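Local coordinates for muramoyltetrapeptide carboxypeptidase (PDB 6UUK), which probably acts as a serine-type carboxypeptidase of the S66 family, trimming muramoyl tetrapeptides derived from bacterial cell-wall peptidoglycan, at residues Phe138-Ser152 / Ala160-Met173. Numbering follows the deposited sequence.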
ATOM      1  N   PHE B 138     -11.483 -17.556  11.782  1.00 22.56           N
ATOM      2  CA  PHE B 138     -11.457 -18.102  10.431  1.00 20.82           C
ATOM      3  C   PHE B 138     -11.382 -19.623  10.420  1.00 26.59           C
ATOM      4  O   PHE B 138     -11.748 -20.240   9.415  1.00 26.60           O
ATOM      5  CB  PHE B 138     -10.290 -17.500   9.648  1.00 20.81           C
ATOM      6  CG  PHE B 138     -10.430 -16.024   9.405  1.00 18.85           C
ATOM      7  CD1 PHE B 138      -9.865 -15.108  10.277  1.00 17.35           C
ATOM      8  CD2 PHE B 138     -11.137 -15.553   8.312  1.00 18.28           C
ATOM      9  CE1 PHE B 138      -9.997 -13.749  10.059  1.00 19.49           C
ATOM     10  CE2 PHE B 138     -11.274 -14.195   8.088  1.00 18.12           C
ATOM     11  CZ  PHE B 138     -10.702 -13.292   8.963  1.00 16.26           C
ATOM     12  N   ALA B 139     -10.913 -20.240  11.508  1.00 24.94           N
ATOM     13  CA  ALA B 139     -11.029 -21.687  11.628  1.00 24.57           C
ATOM     14  C   ALA B 139     -12.484 -22.109  11.778  1.00 20.64           C
ATOM     15  O   ALA B 139     -12.878 -23.171  11.283  1.00 27.59           O
ATOM     16  CB  ALA B 139     -10.201 -22.188  12.811  1.00 26.32           C
ATOM     17  N   LYS B 140     -13.293 -21.290  12.455  1.00 23.50           N
ATOM     18  CA  LYS B 140     -14.728 -21.536  12.517  1.00 27.46           C
ATOM     19  C   LYS B 140     -15.402 -21.230  11.186  1.00 29.08           C
ATOM     20  O   LYS B 140     -16.362 -21.911  10.806  1.00 34.28           O
ATOM     21  CB  LYS B 140     -15.348 -20.693  13.634  1.00 17.92           C
ATOM     22  CG  LYS B 140     -16.854 -20.832  13.787  1.00 28.12           C
ATOM     23  CD  LYS B 140     -17.217 -21.965  14.732  1.00 23.32           C
ATOM     24  CE  LYS B 140     -18.701 -21.946  15.063  1.00 21.43           C
ATOM     25  NZ  LYS B 140     -19.057 -22.962  16.093  1.00 22.35           N
ATOM     26  N   LEU B 141     -14.910 -20.221  10.463  1.00 27.92           N
ATOM     27  CA  LEU B 141     -15.510 -19.857   9.184  1.00 22.72           C
ATOM     28  C   LEU B 141     -15.198 -20.888   8.108  1.00 21.42           C
ATOM     29  O   LEU B 141     -16.046 -21.182   7.257  1.00 22.21           O
ATOM     30  CB  LEU B 141     -15.025 -18.473   8.756  1.00 24.28           C
ATOM     31  CG  LEU B 141     -15.535 -17.296   9.584  1.00 20.52           C
ATOM     32  CD1 LEU B 141     -14.793 -16.025   9.211  1.00 22.81           C
ATOM     33  CD2 LEU B 141     -17.031 -17.128   9.378  1.00 23.78           C
ATOM     34  N   ALA B 142     -13.983 -21.443   8.123  1.00 22.49           N
ATOM     35  CA  ALA B 142     -13.623 -22.453   7.135  1.00 18.96           C
ATOM     36  C   ALA B 142     -14.460 -23.714   7.294  1.00 22.54           C
ATOM     37  O   ALA B 142     -14.730 -24.408   6.306  1.00 24.94           O
ATOM     38  CB  ALA B 142     -12.134 -22.785   7.241  1.00 24.15           C
ATOM     39  N   LYS B 143     -14.881 -24.026   8.519  1.00 26.32           N
ATOM     40  CA  LYS B 143     -15.745 -25.168   8.776  1.00 28.64           C
ATOM     41  C   LYS B 143     -17.224 -24.841   8.631  1.00 22.55           C
ATOM     42  O   LYS B 143     -18.051 -25.759   8.668  1.00 30.37           O
ATOM     43  CB  LYS B 143     -15.489 -25.720  10.182  1.00 25.54           C
ATOM     44  CG  LYS B 143     -14.064 -26.188  10.424  1.00 30.46           C
ATOM     45  CD  LYS B 143     -13.905 -26.730  11.835  1.00 29.64           C
ATOM     46  CE  LYS B 143     -12.486 -27.209  12.093  1.00 23.17           C
ATOM     47  NZ  LYS B 143     -12.331 -27.755  13.469  1.00 34.05           N
ATOM     48  N   SER B 144     -17.577 -23.563   8.468  1.00 20.36           N
ATOM     49  CA  SER B 144     -18.984 -23.190   8.372  1.00 28.01           C
ATOM     50  C   SER B 144     -19.610 -23.680   7.073  1.00 23.89           C
ATOM     51  O   SER B 144     -20.826 -23.903   7.019  1.00 21.36           O
ATOM     52  CB  SER B 144     -19.134 -21.673   8.490  1.00 18.50           C
ATOM     53  OG  SER B 144     -18.591 -21.200   9.710  1.00 23.18           O
ATOM     54  N   GLY B 145     -18.809 -23.855   6.025  1.00 22.96           N
ATOM     55  CA  GLY B 145     -19.326 -24.290   4.745  1.00 19.63           C
ATOM     56  C   GLY B 145     -20.040 -23.225   3.946  1.00 21.11           C
ATOM     57  O   GLY B 145     -20.726 -23.560   2.973  1.00 17.99           O
ATOM     58  N   LYS B 146     -19.904 -21.957   4.320  1.00 28.39           N
ATOM     59  CA  LYS B 146     -20.569 -20.881   3.603  1.00 24.74           C
ATOM     60  C   LYS B 146     -19.749 -20.455   2.391  1.00 25.69           C
ATOM     61  O   LYS B 146     -18.528 -20.628   2.346  1.00 23.66           O
ATOM     62  CB  LYS B 146     -20.801 -19.682   4.524  1.00 20.92           C
ATOM     63  CG  LYS B 146     -21.542 -20.023   5.807  1.00 24.55           C
ATOM     64  CD  LYS B 146     -22.870 -20.701   5.513  1.00 20.85           C
ATOM     65  CE  LYS B 146     -23.581 -21.098   6.797  1.00 22.73           C
ATOM     66  NZ  LYS B 146     -24.848 -21.830   6.525  1.00 21.84           N
ATOM     67  N   LEU B 147     -20.439 -19.894   1.401  1.00 25.01           N
ATOM     68  CA  LEU B 147     -19.814 -19.439   0.160  1.00 17.29           C
ATOM     69  C   LEU B 147     -19.734 -17.917   0.213  1.00 23.92           C
ATOM     70  O   LEU B 147     -20.679 -17.211  -0.136  1.00 27.57           O
ATOM     71  CB  LEU B 147     -20.598 -19.926  -1.055  1.00 25.04           C
ATOM     72  CG  LEU B 147     -20.252 -21.303  -1.633  1.00 18.26           C
ATOM     73  CD1 LEU B 147     -20.369 -22.409  -0.592  1.00 16.72           C
ATOM     74  CD2 LEU B 147     -21.131 -21.608  -2.837  1.00 22.36           C
ATOM     75  N   PHE B 148     -18.586 -17.411   0.660  1.00 22.64           N
ATOM     76  CA  PHE B 148     -18.385 -15.976   0.798  1.00 23.34           C
ATOM     77  C   PHE B 148     -18.016 -15.363  -0.547  1.00 20.08           C
ATOM     78  O   PHE B 148     -17.140 -15.870  -1.254  1.00 27.70           O
ATOM     79  CB  PHE B 148     -17.291 -15.687   1.826  1.00 20.07           C
ATOM     80  CG  PHE B 148     -17.628 -16.146   3.217  1.00 20.92           C
ATOM     81  CD1 PHE B 148     -18.225 -15.282   4.119  1.00 19.58           C
ATOM     82  CD2 PHE B 148     -17.348 -17.441   3.622  1.00 24.65           C
ATOM     83  CE1 PHE B 148     -18.537 -15.701   5.400  1.00 25.25           C
ATOM     84  CE2 PHE B 148     -17.658 -17.866   4.901  1.00 19.22           C
ATOM     85  CZ  PHE B 148     -18.253 -16.994   5.790  1.00 21.80           C
ATOM     86  N   VAL B 149     -18.689 -14.269  -0.902  1.00 19.34           N
ATOM     87  CA  VAL B 149     -18.419 -13.547  -2.138  1.00 23.79           C
ATOM     88  C   VAL B 149     -18.162 -12.084  -1.808  1.00 19.06           C
ATOM     89  O   VAL B 149     -18.618 -11.568  -0.782  1.00 21.59           O
ATOM     90  CB  VAL B 149     -19.574 -13.682  -3.158  1.00 26.75           C
ATOM     91  CG1 VAL B 149     -19.842 -15.146  -3.475  1.00 30.51           C
ATOM     92  CG2 VAL B 149     -20.828 -13.012  -2.639  1.00 27.82           C
ATOM     93  N   GLY B 150     -17.423 -11.421  -2.680  1.00 15.71           N
ATOM     94  CA  GLY B 150     -17.096 -10.023  -2.487  1.00 17.51           C
ATOM     95  C   GLY B 150     -15.803  -9.672  -3.195  1.00 17.74           C
ATOM     96  O   GLY B 150     -15.131 -10.521  -3.773  1.00 19.99           O
ATOM     97  N   HIS B 151     -15.471  -8.387  -3.134  1.00 16.21           N
ATOM     98  CA  HIS B 151     -14.254  -7.867  -3.749  1.00 13.26           C
ATOM     99  C   HIS B 151     -13.873  -6.573  -3.033  1.00 14.53           C
ATOM    100  O   HIS B 151     -14.430  -6.241  -1.982  1.00 23.96           O
ATOM    101  CB  HIS B 151     -14.445  -7.659  -5.255  1.00 20.24           C
ATOM    102  CG  HIS B 151     -15.437  -6.591  -5.596  1.00 15.79           C
ATOM    103  ND1 HIS B 151     -16.787  -6.841  -5.721  1.00 16.75           N
ATOM    104  CD2 HIS B 151     -15.275  -5.270  -5.841  1.00 14.66           C
ATOM    105  CE1 HIS B 151     -17.414  -5.719  -6.027  1.00 15.69           C
ATOM    106  NE2 HIS B 151     -16.519  -4.750  -6.107  1.00 18.28           N
ATOM    107  N   SER B 152     -12.916  -5.845  -3.610  1.00 13.57           N
ATOM    108  CA  SER B 152     -12.421  -4.571  -3.076  1.00 17.77           C
ATOM    109  C   SER B 152     -11.824  -4.837  -1.701  1.00 19.96           C
ATOM    110  O   SER B 152     -10.916  -5.681  -1.597  1.00 16.55           O
ATOM    111  CB  SER B 152     -13.548  -3.536  -3.123  1.00 27.51           C
ATOM    112  OG  SER B 152     -13.125  -2.299  -2.570  1.00 36.90           O
ATOM    113  N   ALA B 160      -7.515 -14.421   4.423  1.00 22.38           N
ATOM    114  CA  ALA B 160      -7.463 -15.133   5.694  1.00 14.59           C
ATOM    115  C   ALA B 160      -8.238 -16.442   5.632  1.00 20.19           C
ATOM    116  O   ALA B 160      -7.841 -17.425   6.271  1.00 25.18           O
ATOM    117  CB  ALA B 160      -7.996 -14.246   6.818  1.00 16.85           C
ATOM    118  N   LEU B 161      -9.341 -16.476   4.880  1.00 22.36           N
ATOM    119  CA  LEU B 161     -10.035 -17.738   4.649  1.00 22.70           C
ATOM    120  C   LEU B 161      -9.157 -18.711   3.876  1.00 20.29           C
ATOM    121  O   LEU B 161      -9.099 -19.904   4.199  1.00 26.23           O
ATOM    122  CB  LEU B 161     -11.345 -17.496   3.900  1.00 23.65           C
ATOM    123  CG  LEU B 161     -12.546 -17.017   4.713  1.00 22.06           C
ATOM    124  CD1 LEU B 161     -13.773 -16.922   3.821  1.00 32.45           C
ATOM    125  CD2 LEU B 161     -12.801 -17.951   5.882  1.00 20.78           C
ATOM    126  N   LEU B 162      -8.463 -18.219   2.847  1.00 23.41           N
ATOM    127  CA  LEU B 162      -7.550 -19.073   2.098  1.00 23.03           C
ATOM    128  C   LEU B 162      -6.337 -19.460   2.934  1.00 23.16           C
ATOM    129  O   LEU B 162      -5.747 -20.523   2.713  1.00 25.53           O
ATOM    130  CB  LEU B 162      -7.113 -18.370   0.813  1.00 14.80           C
ATOM    131  CG  LEU B 162      -6.302 -19.212  -0.171  1.00 21.40           C
ATOM    132  CD1 LEU B 162      -7.088 -20.444  -0.593  1.00 16.70           C
ATOM    133  CD2 LEU B 162      -5.914 -18.381  -1.375  1.00 11.55           C
ATOM    134  N   LYS B 163      -5.955 -18.615   3.894  1.00 25.61           N
ATOM    135  CA  LYS B 163      -4.873 -18.974   4.804  1.00 20.45           C
ATOM    136  C   LYS B 163      -5.246 -20.176   5.662  1.00 23.57           C
ATOM    137  O   LYS B 163      -4.368 -20.943   6.075  1.00 23.98           O
ATOM    138  CB  LYS B 163      -4.514 -17.776   5.685  1.00 21.93           C
ATOM    139  CG  LYS B 163      -3.287 -17.982   6.558  1.00 30.00           C
ATOM    140  CD  LYS B 163      -2.051 -18.254   5.714  1.00 23.11           C
ATOM    141  CE  LYS B 163      -0.829 -18.490   6.584  1.00 26.83           C
ATOM    142  NZ  LYS B 163       0.384 -18.771   5.767  1.00 28.33           N
ATOM    143  N   HIS B 164      -6.536 -20.361   5.931  1.00 22.88           N
ATOM    144  CA  HIS B 164      -7.027 -21.501   6.692  1.00 27.21           C
ATOM    145  C   HIS B 164      -7.570 -22.613   5.803  1.00 25.81           C
ATOM    146  O   HIS B 164      -8.018 -23.640   6.323  1.00 23.43           O
ATOM    147  CB  HIS B 164      -8.108 -21.051   7.681  1.00 25.21           C
ATOM    148  CG  HIS B 164      -7.606 -20.125   8.746  1.00 22.43           C
ATOM    149  ND1 HIS B 164      -7.082 -18.881   8.466  1.00 24.78           N
ATOM    150  CD2 HIS B 164      -7.548 -20.264  10.092  1.00 20.28           C
ATOM    151  CE1 HIS B 164      -6.722 -18.293   9.594  1.00 28.26           C
ATOM    152  NE2 HIS B 164      -6.994 -19.111  10.595  1.00 25.45           N
ATOM    153  N   GLY B 165      -7.546 -22.435   4.485  1.00 29.90           N
ATOM    154  CA  GLY B 165      -7.967 -23.481   3.574  1.00 32.40           C
ATOM    155  C   GLY B 165      -9.436 -23.434   3.212  1.00 30.53           C
ATOM    156  O   GLY B 165     -10.083 -24.478   3.087  1.00 32.83           O
ATOM    157  N   ALA B 166      -9.976 -22.230   3.035  1.00 30.83           N
ATOM    158  CA  ALA B 166     -11.374 -22.032   2.678  1.00 21.77           C
ATOM    159  C   ALA B 166     -11.454 -21.353   1.319  1.00 21.53           C
ATOM    160  O   ALA B 166     -10.777 -20.346   1.083  1.00 19.06           O
ATOM    161  CB  ALA B 166     -12.101 -21.198   3.737  1.00 27.87           C
ATOM    162  N   VAL B 167     -12.278 -21.902   0.434  1.00 23.46           N
ATOM    163  CA  VAL B 167     -12.444 -21.368  -0.913  1.00 20.37           C
ATOM    164  C   VAL B 167     -13.512 -20.283  -0.878  1.00 19.49           C
ATOM    165  O   VAL B 167     -14.653 -20.535  -0.478  1.00 27.13           O
ATOM    166  CB  VAL B 167     -12.816 -22.474  -1.911  1.00 17.96           C
ATOM    167  CG1 VAL B 167     -13.167 -21.869  -3.262  1.00 15.65           C
ATOM    168  CG2 VAL B 167     -11.678 -23.471  -2.046  1.00 21.72           C
ATOM    169  N   SER B 168     -13.140 -19.078  -1.293  1.00 18.33           N
ATOM    170  CA  SER B 168     -14.052 -17.953  -1.414  1.00 18.74           C
ATOM    171  C   SER B 168     -14.211 -17.588  -2.886  1.00 20.11           C
ATOM    172  O   SER B 168     -13.561 -18.158  -3.766  1.00 19.91           O
ATOM    173  CB  SER B 168     -13.551 -16.764  -0.592  1.00 15.70           C
ATOM    174  OG  SER B 168     -12.213 -16.444  -0.929  1.00 21.65           O
ATOM    175  N   PHE B 169     -15.083 -16.619  -3.151  1.00 18.66           N
ATOM    176  CA  PHE B 169     -15.394 -16.205  -4.514  1.00 23.10           C
ATOM    177  C   PHE B 169     -15.199 -14.703  -4.640  1.00 20.46           C
ATOM    178  O   PHE B 169     -15.844 -13.929  -3.927  1.00 22.92           O
ATOM    179  CB  PHE B 169     -16.825 -16.593  -4.895  1.00 19.52           C
ATOM    180  CG  PHE B 169     -17.067 -18.074  -4.910  1.00 20.28           C
ATOM    181  CD1 PHE B 169     -16.874 -18.808  -6.069  1.00 16.54           C
ATOM    182  CD2 PHE B 169     -17.483 -18.733  -3.766  1.00 19.78           C
ATOM    183  CE1 PHE B 169     -17.096 -20.172  -6.085  1.00 17.86           C
ATOM    184  CE2 PHE B 169     -17.704 -20.096  -3.777  1.00 21.71           C
ATOM    185  CZ  PHE B 169     -17.511 -20.816  -4.938  1.00 16.50           C
ATOM    186  N   SER B 170     -14.315 -14.295  -5.545  1.00 22.81           N
ATOM    187  CA  SER B 170     -14.086 -12.880  -5.827  1.00 21.88           C
ATOM    188  C   SER B 170     -15.077 -12.464  -6.906  1.00 18.34           C
ATOM    189  O   SER B 170     -14.852 -12.695  -8.096  1.00 28.12           O
ATOM    190  CB  SER B 170     -12.643 -12.643  -6.256  1.00 18.27           C
ATOM    191  OG  SER B 170     -12.273 -11.288  -6.076  1.00 26.19           O
ATOM    192  N   GLY B 171     -16.186 -11.856  -6.491  1.00 16.15           N
ATOM    193  CA  GLY B 171     -17.237 -11.493  -7.409  1.00 17.18           C
ATOM    194  C   GLY B 171     -17.949 -10.210  -7.033  1.00 19.04           C
ATOM    195  O   GLY B 171     -17.340  -9.242  -6.567  1.00 18.74           O
ATOM    196  N   PRO B 172     -19.262 -10.181  -7.231  1.00 19.68           N
ATOM    197  CA  PRO B 172     -20.026  -8.951  -7.011  1.00 16.97           C
ATOM    198  C   PRO B 172     -20.367  -8.742  -5.540  1.00 24.97           C
ATOM    199  O   PRO B 172     -20.236  -9.633  -4.702  1.00 27.24           O
ATOM    200  CB  PRO B 172     -21.291  -9.182  -7.841  1.00 21.88           C
ATOM    201  CG  PRO B 172     -21.489 -10.659  -7.777  1.00 20.36           C
ATOM    202  CD  PRO B 172     -20.107 -11.269  -7.755  1.00 23.70           C
HETATM  203  N   MSE B 173     -20.813  -7.524  -5.246  1.00 17.92           N
HETATM  204  CA  MSE B 173     -21.300  -7.174  -3.915  1.00 22.83           C
HETATM  205  C   MSE B 173     -22.643  -6.463  -4.017  1.00 21.17           C
HETATM  206  O   MSE B 173     -23.149  -6.228  -5.113  1.00 23.58           O
HETATM  207  CB  MSE B 173     -20.294  -6.288  -3.178  1.00 28.22           C
HETATM  208  CG  MSE B 173     -18.974  -6.966  -2.856  1.00 20.21           C
HETATM  209 SE   MSE B 173     -17.847  -5.893  -1.680  1.00 32.26          SE
HETATM  210  CE  MSE B 173     -17.691  -4.293  -2.784  1.00 21.87           C
TER
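Strands 147-150 and 168-170 run parallel, 20° apart, and are stitched by Phe169 N to Phe148 O (2.9 Å) and by Gly150 N to Phe169 O. With helix 155-163 between them they form a beta-alpha-beta crossover, a worked example of how such a unit packs a helix on its sheet while its strand ends lead into the predicted active site. On the helical side, Leu161 crosses the side chains of Phe138 and Phe148 at about a right angle: CD1 meets Phe148 CD2, while CD2 lies at the edge of the Phe138 ring, near its plane. Ala160 CB sits over the centre of the Phe138 ring, a CH-pi contact of 3.5 Å to the centroid. Phe138 CB in turn lies over the centre of the His164 ring, a second CH-pi contact, and that imidazole is held by its ND1 bond to Ala160 O. At the strand ends, His151 precedes Ser152, the predicted nucleophile. Its CG stands between backbone N and carbonyl carbon (chi1 66°), which lets ND1 donate a hydrogen bond to Gly171 O (2.6 Å), nearly along the C=O axis although the oxygen lies 28° out of the ring plane. The selenomethionine Met173 bends at its last torsion, laying CE over the His151 ring face, 3.7 Å from its centroid. With an alanine in place of His151, Gly171 O would probably lose this donor and the methyl of Met173 the ring face it lies on. Met173 SE itself sits 3.4 Å from His151 O.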